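Trans-4-hydroxy-L-proline dehydratase (Clostridioides difficile 70-100-2010, PDB 6VXC) catalyses the dehydration of trans-4-hydroxy-L-proline to (S)-1-pyrroline-5-carboxylate by glycyl-radical chemistry, a step in the anaerobic breakdown of hydroxyproline. Local coordinates at residues L32-E35 and S36-E40; K56-E59 and G60-E63; N216-A219 and D220-M224. One frame throughout, in Å; residues are numbered along the deposited sequence.

How the contacts relate
The three contacts follow one another along the chain, and all belong to the pyruvate formate lyase-like part of this glycyl radical enzyme. Contact 1 is the end of helix 27-38 and the two residues after it, contact 2 the end of helix 46-58 and the turn leading to helix 64-78, and contact 3 the early part of the long helix 214-248. Contact 1 stands apart, its centre 40 Å from that of contact 2 and 41 Å from that of contact 3. Contacts 2 and 3 are neighbours, with centres 15 Å apart and nearest atoms about 4 Å apart; helix 64-78 meets side chains of both. All three lie away from the radical and catalytic residues and concern how helices run, end and pack.

Contact 1 (L32-E35 and S36-E40); sequences LREE and SINAE
Ser36 sits one helical turn beyond Leu32, and its N donates to Leu32 O at 3.1 Å, a regular backbone bond. Its short side chain suits a buried place: with OG anti to the backbone N (chi1 -176°), the hydroxyl turns from this stretch to Asn339, the last residue of helix 324-339, and Asn340 just after it, which satisfy it. Ile37 continues the helix through its N to Arg33 O at 2.9 Å. Its branched side chain lies among the polar chains of the preceding turn: CG2 comes over one face of the Arg33 guanidinium, and CD1 lies 3.7 Å from Arg33 NH1 and 3.6 Å from Glu34 OE1. Arginine fits here because its extended chain carries NE and NH2 away to the carbonyls of Met390 and Lys391, while the flat end still offers a face to the isoleucine. At Asn38 the backbone N donates to Glu34 O at 3.3 Å and makes a weak, longer bond to Glu35 O. The amide adds a side-chain bond, ND2 to Glu34 OE2 at 3.1 Å. Glu34 reaches it by bending at chi2 (73°), and the amide nitrogen meets OE2 from above the carboxylate plane, 55° out of it, whereas OE2 stays close to the amide plane. Ala39 then departs from helical angles, its N making a weak bond to Ser36 O, and its small methyl rests 3.8 Å from Glu35 O. The split bonds of Asn38 N and the weak i+3 bond of Ala39 N belong to a helix C-terminus, with Glu34-Asn38 an ordinary i to i+4 pair laid over it.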
loop_
_atom_site.group_PDB
_atom_site.type_symbol
_atom_site.label_atom_id
_atom_site.label_comp_id
_atom_site.label_asym_id
_atom_site.label_seq_id
_atom_site.Cartn_x
_atom_site.Cartn_y
_atom_site.Cartn_z
ATOM N N LEU A 32 14.695 -19.888 10.432
ATOM C CA LEU A 32 14.082 -18.578 10.607
ATOM C C LEU A 32 12.728 -18.507 9.912
ATOM O O LEU A 32 11.779 -17.934 10.452
ATOM C CB LEU A 32 15.019 -17.480 10.103
ATOM C CG LEU A 32 16.266 -17.172 10.955
ATOM C CD1 LEU A 32 17.284 -16.314 10.199
ATOM C CD2 LEU A 32 15.877 -16.503 12.277
ATOM N N ARG A 33 12.607 -19.110 8.723
ATOM C CA ARG A 33 11.325 -19.079 8.026
ATOM C C ARG A 33 10.263 -19.862 8.784
ATOM O O ARG A 33 9.111 -19.421 8.880
ATOM C CB ARG A 33 11.467 -19.627 6.601
ATOM C CG ARG A 33 10.192 -19.502 5.759
ATOM C CD ARG A 33 10.279 -20.271 4.454
ATOM N NE ARG A 33 9.156 -19.959 3.571
ATOM C CZ ARG A 33 7.957 -20.533 3.644
ATOM N NH1 ARG A 33 7.717 -21.456 4.568
ATOM N NH2 ARG A 33 6.996 -20.175 2.792
ATOM N N GLU A 34 10.626 -21.030 9.322
ATOM C CA GLU A 34 9.649 -21.846 10.039
ATOM C C GLU A 34 9.165 -21.141 11.310
ATOM O O GLU A 34 7.989 -21.245 11.669
ATOM C CB GLU A 34 10.252 -23.224 10.344
ATOM C CG GLU A 34 9.304 -24.254 10.934
ATOM C CD GLU A 34 8.276 -24.816 9.929
ATOM O OE1 GLU A 34 8.384 -24.569 8.707
ATOM O OE2 GLU A 34 7.344 -25.517 10.376
ATOM N N GLU A 35 10.055 -20.444 12.016
ATOM C CA GLU A 35 9.611 -19.620 13.139
ATOM C C GLU A 35 8.604 -18.569 12.678
ATOM O O GLU A 35 7.580 -18.339 13.331
ATOM C CB GLU A 35 10.806 -18.941 13.800
ATOM C CG GLU A 35 10.421 -18.118 15.025
ATOM C CD GLU A 35 11.613 -17.429 15.663
ATOM O OE1 GLU A 35 12.432 -16.839 14.929
ATOM O OE2 GLU A 35 11.761 -17.513 16.895
ATOM N N SER A 36 8.894 -17.922 11.552
ATOM C CA SER A 36 8.060 -16.837 11.050
ATOM C C SER A 36 6.654 -17.320 10.695
ATOM O O SER A 36 5.656 -16.704 11.082
ATOM C CB SER A 36 8.748 -16.208 9.838
ATOM O OG SER A 36 8.031 -15.092 9.352
ATOM N N ILE A 37 6.549 -18.415 9.939
ATOM C CA ILE A 37 5.227 -18.818 9.483
ATOM C C ILE A 37 4.413 -19.438 10.604
ATOM O O ILE A 37 3.191 -19.525 10.490
ATOM C CB ILE A 37 5.299 -19.806 8.304
ATOM C CG1 ILE A 37 5.974 -21.108 8.752
ATOM C CG2 ILE A 37 6.019 -19.183 7.134
ATOM C CD1 ILE A 37 5.890 -22.218 7.745
ATOM N N ASN A 38 5.045 -19.832 11.705
ATOM C CA ASN A 38 4.313 -20.400 12.831
ATOM C C ASN A 38 3.953 -19.375 13.902
ATOM O O ASN A 38 3.238 -19.720 14.842
ATOM C CB ASN A 38 5.116 -21.544 13.477
ATOM C CG ASN A 38 5.136 -22.811 12.625
ATOM O OD1 ASN A 38 4.107 -23.271 12.135
ATOM N ND2 ASN A 38 6.319 -23.366 12.436
ATOM N N ALA A 39 4.421 -18.135 13.793
ATOM C CA ALA A 39 4.116 -17.142 14.816
ATOM C C ALA A 39 2.640 -16.763 14.787
ATOM O O ALA A 39 2.052 -16.565 13.723
ATOM C CB ALA A 39 4.987 -15.904 14.628
ATOM N N GLU A 40 2.055 -16.657 15.942
ATOM C CA GLU A 40 0.632 -16.331 16.016
ATOM C C GLU A 40 0.416 -14.818 16.075
ATOM O O GLU A 40 1.082 -14.123 16.840
ATOM C CB GLU A 40 -0.012 -16.980 17.242
ATOM C CG GLU A 40 -0.139 -18.509 17.161
ATOM C CD GLU A 40 -1.189 -18.972 16.139
ATOM O OE1 GLU A 40 -2.369 -19.117 16.525
ATOM O OE2 GLU A 40 -0.843 -19.186 14.950
#

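Contact 2 (K56-E59 and G60-E63); sequences KKYE and GSVE
The backbone leaves helix 46-58 and turns at Glu59 and Gly60, so that Ser61 N donates to Tyr58 O at 3.0 Å, with an N-H...O angle of 159°. Gly60, just before Ser61, has a positive phi (92°), where a CB would clash with Glu59 O; the lack of a side chain is what lets the chain turn here. Ser61 grips the same carbonyl a second time, OG donating to Tyr58 O at 2.7 Å. Its hydroxyl is brought there by a first torsion of 71°, which sets OG between the backbone N and the carbonyl carbon, and both donors reach the oxygen from one face of its plane. A serine suits the place because its hydroxyl is short enough to bind the carbonyl that its own N already holds. The same OG lies at the edge of the Tyr58 ring, 4.1 Å from CD1. One face of that ring is covered from within its own helix by Lys57 CG, 4.0 Å above the ring centre. Val62 adds a looser apolar touch, CG2 lying 4.5 Å from Tyr58 CB, and both residues turn their hydrophobic groups to helix 64-78, where Leu67 receives them and Leu70 also meets the tyrosine. The extended Glu59 chain instead carries its carboxylate to a salt bridge with Arg146. Tyr58-Ser61 is thus a type II beta-turn with glycine at its third position and the Ser61 hydroxyl as an added second donor to its carbonyl, a tight turn on the surface path from helix 46-58 to helix 64-78.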
loop_
_atom_site.group_PDB
_atom_site.type_symbol
_atom_site.label_atom_id
_atom_site.label_comp_id
_atom_site.label_asym_id
_atom_site.label_seq_id
_atom_site.Cartn_x
_atom_site.Cartn_y
_atom_site.Cartn_z
ATOM N N LYS A 56 2.749 11.818 29.812
ATOM C CA LYS A 56 2.551 12.265 31.182
ATOM C C LYS A 56 3.753 13.044 31.690
ATOM O O LYS A 56 3.608 13.941 32.521
ATOM C CB LYS A 56 2.272 11.062 32.087
ATOM C CG LYS A 56 0.883 10.467 31.913
ATOM C CD LYS A 56 0.721 9.196 32.742
ATOM C CE LYS A 56 -0.695 8.662 32.669
ATOM N NZ LYS A 56 -0.805 7.376 33.408
ATOM N N LYS A 57 4.939 12.727 31.191
ATOM C CA LYS A 57 6.137 13.457 31.574
ATOM C C LYS A 57 6.247 14.795 30.840
ATOM O O LYS A 57 6.578 15.814 31.453
ATOM C CB LYS A 57 7.356 12.575 31.305
ATOM C CG LYS A 57 8.649 12.998 31.962
ATOM C CD LYS A 57 9.598 11.790 32.052
ATOM C CE LYS A 57 11.051 12.208 32.197
ATOM N NZ LYS A 57 11.973 11.113 31.782
ATOM N N TYR A 58 5.965 14.825 29.536
ATOM C CA TYR A 58 6.355 15.958 28.707
ATOM C C TYR A 58 5.213 16.772 28.109
ATOM O O TYR A 58 5.449 17.919 27.715
ATOM C CB TYR A 58 7.266 15.489 27.562
ATOM C CG TYR A 58 8.622 15.011 28.020
ATOM C CD1 TYR A 58 9.518 15.882 28.640
ATOM C CD2 TYR A 58 9.006 13.690 27.841
ATOM C CE1 TYR A 58 10.759 15.448 29.060
ATOM C CE2 TYR A 58 10.236 13.249 28.250
ATOM C CZ TYR A 58 11.110 14.131 28.865
ATOM O OH TYR A 58 12.335 13.685 29.277
ATOM N N GLU A 59 4.009 16.220 27.984
ATOM C CA GLU A 59 2.945 16.959 27.315
ATOM C C GLU A 59 2.685 18.276 28.029
ATOM O O GLU A 59 2.539 18.315 29.255
ATOM C CB GLU A 59 1.661 16.144 27.260
ATOM C CG GLU A 59 0.556 16.811 26.474
ATOM C CD GLU A 59 -0.767 16.076 26.590
ATOM O OE1 GLU A 59 -1.206 15.808 27.729
ATOM O OE2 GLU A 59 -1.362 15.752 25.541
ATOM N N GLY A 60 2.622 19.354 27.255
ATOM C CA GLY A 60 2.404 20.672 27.804
ATOM C C GLY A 60 3.661 21.440 28.136
ATOM O O GLY A 60 3.573 22.634 28.441
ATOM N N SER A 61 4.825 20.797 28.088
ATOM C CA SER A 61 6.084 21.450 28.389
ATOM C C SER A 61 6.934 21.727 27.156
ATOM O O SER A 61 7.921 22.464 27.264
ATOM C CB SER A 61 6.889 20.594 29.378
ATOM O OG SER A 61 7.373 19.423 28.754
ATOM N N VAL A 62 6.579 21.155 25.996
ATOM C CA VAL A 62 7.322 21.308 24.751
ATOM C C VAL A 62 6.343 21.372 23.581
ATOM O O VAL A 62 5.179 20.998 23.698
ATOM C CB VAL A 62 8.328 20.155 24.538
ATOM C CG1 VAL A 62 9.436 20.210 25.577
ATOM C CG2 VAL A 62 7.604 18.812 24.591
ATOM N N GLU A 63 6.831 21.852 22.440
ATOM C CA GLU A 63 6.036 21.831 21.220
ATOM C C GLU A 63 5.833 20.383 20.763
ATOM O O GLU A 63 6.608 19.491 21.099
ATOM C CB GLU A 63 6.711 22.655 20.119
ATOM C CG GLU A 63 7.095 24.087 20.521
ATOM C CD GLU A 63 5.903 25.023 20.646
ATOM O OE1 GLU A 63 6.089 26.179 21.089
ATOM O OE2 GLU A 63 4.774 24.605 20.314
#

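Contact 3 (N216-A219 and D220-M224); sequences NKKA and DLEAM
The side chains of Lys218 and Glu222 cross one turn apart on the long alpha-helix 214-248, which here shows unbroken i to i+4 bonding. Lys217 O and Lys218 O each accept at 2.8 Å, from Leu221 N and Glu222 N respectively, while Asn216 O receives Asp220 N and Ala219 O receives Ala223 N. A water also donates to Asn216 O, and more weakly to Asp220 OD1, so the carbonyl is shared between helix and solvent. The other carboxylate oxygen, Asp220 OD2, is satisfied outside this turn by Arg560 in a salt bridge and by the backbone N of Asp557; an acid suits this buried place because a guanidinium and a backbone N-H both bind its OD2. Lys217 sends NZ to Asp211 and Asp213, and Asn216 ND2 also binds Asp213. Leucine is apt at position 221, where its side chain packs on Leu203 of helix 192-205, and the small Ala223 fits against Pro65 and Ala69 of helix 64-78. The Lys218-Glu222 salt bridge is long, 3.8 Å from NZ to OE1. The lysine chain bends at its last torsion (chi4 76°), and its CE lies closer to Glu222 OE1, at 3.2 Å, than NZ does.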
loop_
_atom_site.group_PDB
_atom_site.type_symbol
_atom_site.label_atom_id
_atom_site.label_comp_id
_atom_site.label_asym_id
_atom_site.label_seq_id
_atom_site.Cartn_x
_atom_site.Cartn_y
_atom_site.Cartn_z
ATOM N N ASN A 216 9.261 27.999 13.870
ATOM C CA ASN A 216 8.725 26.714 13.432
ATOM C C ASN A 216 9.831 25.802 12.932
ATOM O O ASN A 216 9.799 24.594 13.163
ATOM C CB ASN A 216 7.677 26.916 12.333
ATOM C CG ASN A 216 6.487 27.736 12.804
ATOM O OD1 ASN A 216 6.038 27.623 13.942
ATOM N ND2 ASN A 216 5.979 28.573 11.921
ATOM N N LYS A 217 10.813 26.363 12.229
ATOM C CA LYS A 217 11.942 25.560 11.781
ATOM C C LYS A 217 12.704 24.981 12.965
ATOM O O LYS A 217 13.070 23.798 12.960
ATOM C CB LYS A 217 12.874 26.399 10.916
ATOM C CG LYS A 217 12.236 26.990 9.658
ATOM C CD LYS A 217 13.263 27.065 8.559
ATOM C CE LYS A 217 13.344 28.403 7.871
ATOM N NZ LYS A 217 12.158 28.845 7.121
ATOM N N LYS A 218 12.933 25.804 13.997
ATOM C CA LYS A 218 13.690 25.358 15.163
ATOM C C LYS A 218 13.005 24.199 15.871
ATOM O O LYS A 218 13.661 23.225 16.252
ATOM C CB LYS A 218 13.894 26.523 16.135
ATOM C CG LYS A 218 14.822 26.216 17.300
ATOM C CD LYS A 218 14.807 27.343 18.338
ATOM C CE LYS A 218 15.713 27.052 19.524
ATOM N NZ LYS A 218 17.138 27.270 19.149
ATOM N N ALA A 219 11.682 24.292 16.058
ATOM C CA ALA A 219 10.937 23.229 16.725
ATOM C C ALA A 219 11.054 21.911 15.955
ATOM O O ALA A 219 11.302 20.854 16.550
ATOM C CB ALA A 219 9.473 23.647 16.888
ATOM N N ASP A 220 10.897 21.957 14.627
ATOM C CA ASP A 220 11.028 20.737 13.821
ATOM C C ASP A 220 12.464 20.204 13.826
ATOM O O ASP A 220 12.674 18.999 13.935
ATOM C CB ASP A 220 10.590 20.995 12.374
ATOM C CG ASP A 220 9.070 20.946 12.177
ATOM O OD1 ASP A 220 8.346 20.469 13.079
ATOM O OD2 ASP A 220 8.611 21.387 11.096
ATOM N N LEU A 221 13.460 21.084 13.700
ATOM C CA LEU A 221 14.858 20.647 13.679
ATOM C C LEU A 221 15.284 20.089 15.038
ATOM O O LEU A 221 15.994 19.080 15.106
ATOM C CB LEU A 221 15.753 21.818 13.263
ATOM C CG LEU A 221 15.629 22.203 11.786
ATOM C CD1 LEU A 221 16.104 23.608 11.539
ATOM C CD2 LEU A 221 16.411 21.231 10.895
ATOM N N GLU A 222 14.863 20.731 16.130
ATOM C CA GLU A 222 15.148 20.177 17.454
ATOM C C GLU A 222 14.570 18.776 17.603
ATOM O O GLU A 222 15.204 17.893 18.188
ATOM C CB GLU A 222 14.602 21.082 18.568
ATOM C CG GLU A 222 15.374 22.344 18.805
ATOM C CD GLU A 222 14.833 23.177 19.978
ATOM O OE1 GLU A 222 15.606 24.010 20.492
ATOM O OE2 GLU A 222 13.665 22.992 20.396
ATOM N N ALA A 223 13.349 18.559 17.111
ATOM C CA ALA A 223 12.772 17.226 17.179
ATOM C C ALA A 223 13.582 16.225 16.356
ATOM O O ALA A 223 13.794 15.087 16.781
ATOM C CB ALA A 223 11.315 17.260 16.715
ATOM N N MET A 224 14.028 16.631 15.166
ATOM C CA MET A 224 14.821 15.729 14.336
ATOM C C MET A 224 16.101 15.314 15.041
ATOM O O MET A 224 16.524 14.154 14.941
ATOM C CB MET A 224 15.128 16.376 12.984
ATOM C CG MET A 224 13.919 16.510 12.076
ATOM S SD MET A 224 14.358 17.300 10.522
ATOM C CE MET A 224 13.035 18.465 10.360
HETATM O O HOH W 1 7.069 23.272 13.717
#